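PDB 5NFI: minor fimbrium anchoring subunit Mfa2 from Porphyromonas gingivalis, which attaches the minor (Mfa1) fimbriae to the outer membrane through its interaction with Mfa1 and regulates fimbrial length. Local coordinates for residues A70-E82 with V93-I107. Residues are numbered along the deposited sequence; the frame is centred on the assembly and turned at random.
Sequences AWGNIDDHYNIGE and VLMRLKQDGKWATNI
M95, a selenomethionine, bends at its last torsion (chi3 85°), and this sets SE between two aromatic residues. M95 SE lies over a face of the W71 indole, 4.6 Å from the centroid of the six-membered ring. It also lies over a face of the Y78 phenol, so both are Met-aromatic contacts. L94 holds CG anti to its backbone N (chi1 174°) and brings CD2 over the five-membered ring of W71, 3.7 Å from that centroid, in a CH-pi contact. The indole NE1 is hydrogen-bonded to the carbonyl of F172.

Strands 78-80 and 93-97 pair antiparallel. N79 and R96 form a hydrogen-bonded pair, with N79 N to R96 O at 2.9 Å. G81 N donates to L94 O. At the other end, K98 grips the turn of D75 to Y78 twice. K98 N reaches H77 O at 2.7 Å, and the extended side chain carries K98 NZ to D76 O, also at 2.7 Å.

W71 lies near the end of strand 64-72, while L94 and M95 form a classic beta bulge facing Y170 of strand 169-171. The small antiparallel sheet with strands 78-80, 93-100 and 169-171 thus packs against strands 64-72 and 28-33, where Y31 touches W71 and L94.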
loop_
_atom_site.group_PDB
_atom_site.type_symbol
_atom_site.label_atom_id
_atom_site.label_comp_id
_atom_site.label_asym_id
_atom_site.label_seq_id
_atom_site.Cartn_x
_atom_site.Cartn_y
_atom_site.Cartn_z
ATOM N N ALA A 70 -3.487 -3.799 12.771
ATOM C CA ALA A 70 -3.908 -5.013 12.084
ATOM C C ALA A 70 -3.433 -5.055 10.629
ATOM O O ALA A 70 -3.537 -4.079 9.872
ATOM C CB ALA A 70 -5.421 -5.168 12.153
ATOM N N TRP A 71 -2.936 -6.219 10.242
ATOM C CA TRP A 71 -2.418 -6.391 8.904
ATOM C C TRP A 71 -3.112 -7.527 8.202
ATOM O O TRP A 71 -3.233 -8.620 8.751
ATOM C CB TRP A 71 -0.919 -6.634 8.950
ATOM C CG TRP A 71 -0.146 -5.436 9.396
ATOM C CD1 TRP A 71 0.231 -5.123 10.671
ATOM C CD2 TRP A 71 0.360 -4.386 8.556
ATOM N NE1 TRP A 71 0.945 -3.942 10.679
ATOM C CE2 TRP A 71 1.037 -3.470 9.392
ATOM C CE3 TRP A 71 0.308 -4.132 7.178
ATOM C CZ2 TRP A 71 1.662 -2.329 8.895
ATOM C CZ3 TRP A 71 0.925 -2.986 6.685
ATOM C CH2 TRP A 71 1.597 -2.105 7.541
ATOM N N GLY A 72 -3.569 -7.257 6.987
ATOM C CA GLY A 72 -4.308 -8.228 6.216
ATOM C C GLY A 72 -3.494 -8.724 5.057
ATOM O O GLY A 72 -2.935 -7.930 4.300
ATOM N N ASN A 73 -3.443 -10.048 4.943
ATOM C CA ASN A 73 -2.736 -10.758 3.886
ATOM C C ASN A 73 -1.224 -10.560 3.904
ATOM O O ASN A 73 -0.604 -10.413 2.863
ATOM C CB ASN A 73 -3.285 -10.356 2.524
ATOM C CG ASN A 73 -4.764 -10.563 2.424
ATOM O OD1 ASN A 73 -5.328 -11.441 3.093
ATOM N ND2 ASN A 73 -5.418 -9.760 1.588
ATOM N N ILE A 74 -0.631 -10.573 5.087
ATOM C CA ILE A 74 0.807 -10.705 5.183
ATOM C C ILE A 74 1.224 -12.068 4.621
ATOM O O ILE A 74 0.707 -13.108 5.011
ATOM C CB ILE A 74 1.289 -10.551 6.615
ATOM C CG1 ILE A 74 1.301 -9.070 6.997
ATOM C CG2 ILE A 74 2.669 -11.151 6.769
ATOM C CD1 ILE A 74 1.804 -8.824 8.393
ATOM N N ASP A 75 2.176 -12.032 3.701
ATOM C CA ASP A 75 2.429 -13.110 2.759
ATOM C C ASP A 75 3.897 -13.493 2.853
ATOM O O ASP A 75 4.647 -12.861 3.589
ATOM C CB ASP A 75 2.079 -12.643 1.333
ATOM C CG ASP A 75 1.268 -13.660 0.563
ATOM O OD1 ASP A 75 1.611 -14.861 0.598
ATOM O OD2 ASP A 75 0.264 -13.273 -0.067
ATOM N N ASP A 76 4.316 -14.497 2.093
ATOM C CA ASP A 76 5.739 -14.802 1.994
ATOM C C ASP A 76 6.432 -13.940 0.913
ATOM O O ASP A 76 7.594 -14.178 0.572
ATOM C CB ASP A 76 5.966 -16.300 1.729
ATOM C CG ASP A 76 5.034 -16.866 0.671
ATOM O OD1 ASP A 76 4.502 -16.077 -0.148
ATOM O OD2 ASP A 76 4.845 -18.109 0.648
ATOM N N HIS A 77 5.715 -12.935 0.400
ATOM C CA HIS A 77 6.322 -11.883 -0.422
ATOM C C HIS A 77 7.072 -10.899 0.467
ATOM O O HIS A 77 7.732 -9.977 -0.037
ATOM C CB HIS A 77 5.280 -11.094 -1.227
ATOM C CG HIS A 77 4.578 -11.879 -2.287
ATOM N ND1 HIS A 77 5.225 -12.759 -3.122
ATOM C CD2 HIS A 77 3.278 -11.897 -2.659
ATOM C CE1 HIS A 77 4.355 -13.293 -3.961
ATOM N NE2 HIS A 77 3.166 -12.785 -3.700
ATOM N N TYR A 78 6.941 -11.072 1.787
ATOM C CA TYR A 78 7.533 -10.125 2.735
ATOM C C TYR A 78 8.557 -10.751 3.668
ATOM O O TYR A 78 8.367 -11.860 4.153
ATOM C CB TYR A 78 6.437 -9.453 3.562
ATOM C CG TYR A 78 5.391 -8.773 2.722
ATOM C CD1 TYR A 78 5.568 -7.453 2.266
ATOM C CD2 TYR A 78 4.236 -9.453 2.346
ATOM C CE1 TYR A 78 4.608 -6.829 1.479
ATOM C CE2 TYR A 78 3.271 -8.843 1.561
ATOM C CZ TYR A 78 3.459 -7.529 1.127
ATOM O OH TYR A 78 2.471 -6.945 0.357
ATOM N N ASN A 79 9.649 -10.032 3.896
ATOM C CA ASN A 79 10.609 -10.327 4.951
ATOM C C ASN A 79 10.147 -9.720 6.271
ATOM O O ASN A 79 10.165 -8.496 6.441
ATOM C CB ASN A 79 11.999 -9.772 4.610
ATOM C CG ASN A 79 12.667 -10.496 3.446
ATOM O OD1 ASN A 79 12.519 -11.700 3.281
ATOM N ND2 ASN A 79 13.416 -9.761 2.651
ATOM N N ILE A 80 9.757 -10.581 7.206
ATOM C CA ILE A 80 9.238 -10.147 8.496
ATOM C C ILE A 80 10.347 -9.980 9.542
ATOM O O ILE A 80 11.136 -10.892 9.771
ATOM C CB ILE A 80 8.191 -11.150 9.030
ATOM C CG1 ILE A 80 7.170 -11.509 7.945
ATOM C CG2 ILE A 80 7.555 -10.627 10.302
ATOM C CD1 ILE A 80 6.348 -10.350 7.465
ATOM N N GLY A 81 10.396 -8.822 10.187
ATOM C CA GLY A 81 11.434 -8.553 11.172
ATOM C C GLY A 81 11.136 -9.092 12.559
ATOM O O GLY A 81 10.253 -9.940 12.725
ATOM N N GLU A 82 11.875 -8.597 13.550
ATOM C CA GLU A 82 11.734 -9.016 14.951
ATOM C C GLU A 82 10.346 -8.727 15.513
ATOM O O GLU A 82 9.819 -7.626 15.368
ATOM C CB GLU A 82 12.795 -8.324 15.819
ATOM C CG GLU A 82 12.512 -8.370 17.310
ATOM C CD GLU A 82 13.128 -7.195 18.066
ATOM O OE1 GLU A 82 12.392 -6.223 18.366
ATOM O OE2 GLU A 82 14.344 -7.243 18.363
ATOM N N VAL A 93 10.459 -1.642 12.321
ATOM C CA VAL A 93 10.014 -2.145 11.035
ATOM C C VAL A 93 9.470 -3.559 11.138
ATOM O O VAL A 93 10.184 -4.507 11.450
ATOM C CB VAL A 93 11.139 -2.111 9.989
ATOM C CG1 VAL A 93 10.605 -2.563 8.627
ATOM C CG2 VAL A 93 11.732 -0.701 9.899
ATOM N N LEU A 94 8.190 -3.700 10.854
ATOM C CA LEU A 94 7.580 -5.014 10.814
ATOM C C LEU A 94 7.993 -5.836 9.589
ATOM O O LEU A 94 8.176 -7.058 9.671
ATOM C CB LEU A 94 6.059 -4.862 10.844
ATOM C CG LEU A 94 5.246 -6.132 10.660
ATOM C CD1 LEU A 94 5.678 -7.194 11.680
ATOM C CD2 LEU A 94 3.771 -5.798 10.798
HETATM N N MSE A 95 8.194 -5.150 8.469
HETATM C CA MSE A 95 7.960 -5.739 7.158
HETATM C C MSE A 95 8.781 -5.077 6.067
HETATM O O MSE A 95 8.817 -3.854 5.994
HETATM C CB MSE A 95 6.492 -5.557 6.829
HETATM C CG MSE A 95 5.798 -6.578 6.000
HETATM SE SE MSE A 95 4.024 -5.767 5.743
HETATM C CE MSE A 95 4.423 -4.632 4.207
ATOM N N ARG A 96 9.407 -5.875 5.207
ATOM C CA ARG A 96 10.008 -5.344 3.994
ATOM C C ARG A 96 9.604 -6.172 2.791
ATOM O O ARG A 96 9.715 -7.386 2.824
ATOM C CB ARG A 96 11.530 -5.306 4.107
ATOM C CG ARG A 96 12.028 -4.223 5.019
ATOM C CD ARG A 96 13.524 -4.185 5.072
ATOM N NE ARG A 96 13.999 -3.470 6.253
ATOM C CZ ARG A 96 13.899 -2.152 6.423
ATOM N NH1 ARG A 96 13.323 -1.402 5.497
ATOM N NH2 ARG A 96 14.363 -1.583 7.528
ATOM N N LEU A 97 9.146 -5.523 1.722
ATOM C CA LEU A 97 8.809 -6.266 0.515
ATOM C C LEU A 97 10.040 -7.005 0.010
ATOM O O LEU A 97 11.131 -6.430 -0.076
ATOM C CB LEU A 97 8.250 -5.354 -0.563
ATOM C CG LEU A 97 7.776 -6.090 -1.820
ATOM C CD1 LEU A 97 6.802 -7.188 -1.466
ATOM C CD2 LEU A 97 7.131 -5.113 -2.808
ATOM N N LYS A 98 9.889 -8.295 -0.272
ATOM C CA LYS A 98 11.049 -9.064 -0.715
ATOM C C LYS A 98 11.551 -8.485 -2.013
ATOM O O LYS A 98 10.769 -8.106 -2.881
ATOM C CB LYS A 98 10.724 -10.551 -0.881
ATOM C CG LYS A 98 11.088 -11.361 0.335
ATOM C CD LYS A 98 10.466 -12.729 0.284
ATOM C CE LYS A 98 10.619 -13.453 1.613
ATOM N NZ LYS A 98 10.079 -14.841 1.535
ATOM N N GLN A 99 12.866 -8.410 -2.143
ATOM C CA GLN A 99 13.440 -7.842 -3.346
ATOM C C GLN A 99 14.576 -8.662 -3.894
ATOM O O GLN A 99 15.157 -9.485 -3.199
ATOM C CB GLN A 99 13.945 -6.426 -3.091
ATOM C CG GLN A 99 12.877 -5.399 -2.836
ATOM C CD GLN A 99 13.471 -4.023 -2.760
ATOM O OE1 GLN A 99 12.839 -3.094 -2.277
ATOM N NE2 GLN A 99 14.706 -3.881 -3.244
ATOM N N ASP A 100 14.892 -8.399 -5.156
ATOM C CA ASP A 100 16.052 -8.963 -5.814
ATOM C C ASP A 100 16.870 -7.827 -6.389
ATOM O O ASP A 100 16.631 -7.388 -7.510
ATOM C CB ASP A 100 15.627 -9.921 -6.903
ATOM C CG ASP A 100 16.750 -10.264 -7.815
ATOM O OD1 ASP A 100 17.871 -10.470 -7.308
ATOM O OD2 ASP A 100 16.523 -10.291 -9.042
ATOM N N GLY A 101 17.828 -7.336 -5.618
ATOM C CA GLY A 101 18.451 -6.065 -5.936
ATOM C C GLY A 101 17.472 -4.973 -5.561
ATOM O O GLY A 101 16.973 -4.943 -4.436
ATOM N N LYS A 102 17.174 -4.078 -6.492
ATOM C CA LYS A 102 16.162 -3.062 -6.221
ATOM C C LYS A 102 14.846 -3.414 -6.887
ATOM O O LYS A 102 13.969 -2.563 -7.019
ATOM C CB LYS A 102 16.615 -1.674 -6.673
ATOM C CG LYS A 102 17.787 -1.175 -5.847
ATOM C CD LYS A 102 17.973 0.352 -5.851
ATOM C CE LYS A 102 16.713 1.158 -6.035
ATOM N NZ LYS A 102 16.995 2.569 -5.611
ATOM N N TRP A 103 14.711 -4.666 -7.313
ATOM C CA TRP A 103 13.477 -5.108 -7.937
ATOM C C TRP A 103 12.600 -5.872 -6.948
ATOM O O TRP A 103 13.011 -6.864 -6.358
ATOM C CB TRP A 103 13.778 -5.965 -9.172
ATOM C CG TRP A 103 14.285 -5.151 -10.365
ATOM C CD1 TRP A 103 15.586 -4.965 -10.738
ATOM C CD2 TRP A 103 13.492 -4.408 -11.302
ATOM N NE1 TRP A 103 15.651 -4.159 -11.846
ATOM C CE2 TRP A 103 14.386 -3.801 -12.216
ATOM C CE3 TRP A 103 12.117 -4.195 -11.455
ATOM C CZ2 TRP A 103 13.949 -3.000 -13.277
ATOM C CZ3 TRP A 103 11.680 -3.404 -12.499
ATOM C CH2 TRP A 103 12.599 -2.814 -13.409
ATOM N N ALA A 104 11.386 -5.385 -6.772
ATOM C CA ALA A 104 10.398 -6.032 -5.936
ATOM C C ALA A 104 9.994 -7.407 -6.470
ATOM O O ALA A 104 9.947 -7.602 -7.687
ATOM C CB ALA A 104 9.166 -5.138 -5.824
ATOM N N THR A 105 9.683 -8.349 -5.567
ATOM C CA THR A 105 9.020 -9.578 -5.972
ATOM C C THR A 105 7.683 -9.201 -6.592
ATOM O O THR A 105 7.061 -8.210 -6.202
ATOM C CB THR A 105 8.796 -10.546 -4.794
ATOM O OG1 THR A 105 8.189 -11.760 -5.268
ATOM C CG2 THR A 105 7.894 -9.925 -3.766
ATOM N N ASN A 106 7.239 -9.963 -7.577
ATOM C CA ASN A 106 5.994 -9.613 -8.243
ATOM C C ASN A 106 4.791 -9.860 -7.351
ATOM O O ASN A 106 4.520 -11.009 -6.994
ATOM C CB ASN A 106 5.839 -10.406 -9.523
ATOM C CG ASN A 106 4.516 -10.167 -10.184
ATOM O OD1 ASN A 106 3.927 -9.097 -10.062
ATOM N ND2 ASN A 106 4.022 -11.176 -10.883
ATOM N N ILE A 107 4.059 -8.800 -7.011
ATOM C CA ILE A 107 2.937 -8.954 -6.109
ATOM C C ILE A 107 1.585 -8.701 -6.773
ATOM O O ILE A 107 0.592 -8.449 -6.082
ATOM C CB ILE A 107 3.071 -8.032 -4.863
ATOM C CG1 ILE A 107 2.952 -6.554 -5.247
ATOM C CG2 ILE A 107 4.347 -8.375 -4.055
ATOM C CD1 ILE A 107 3.142 -5.627 -4.101
#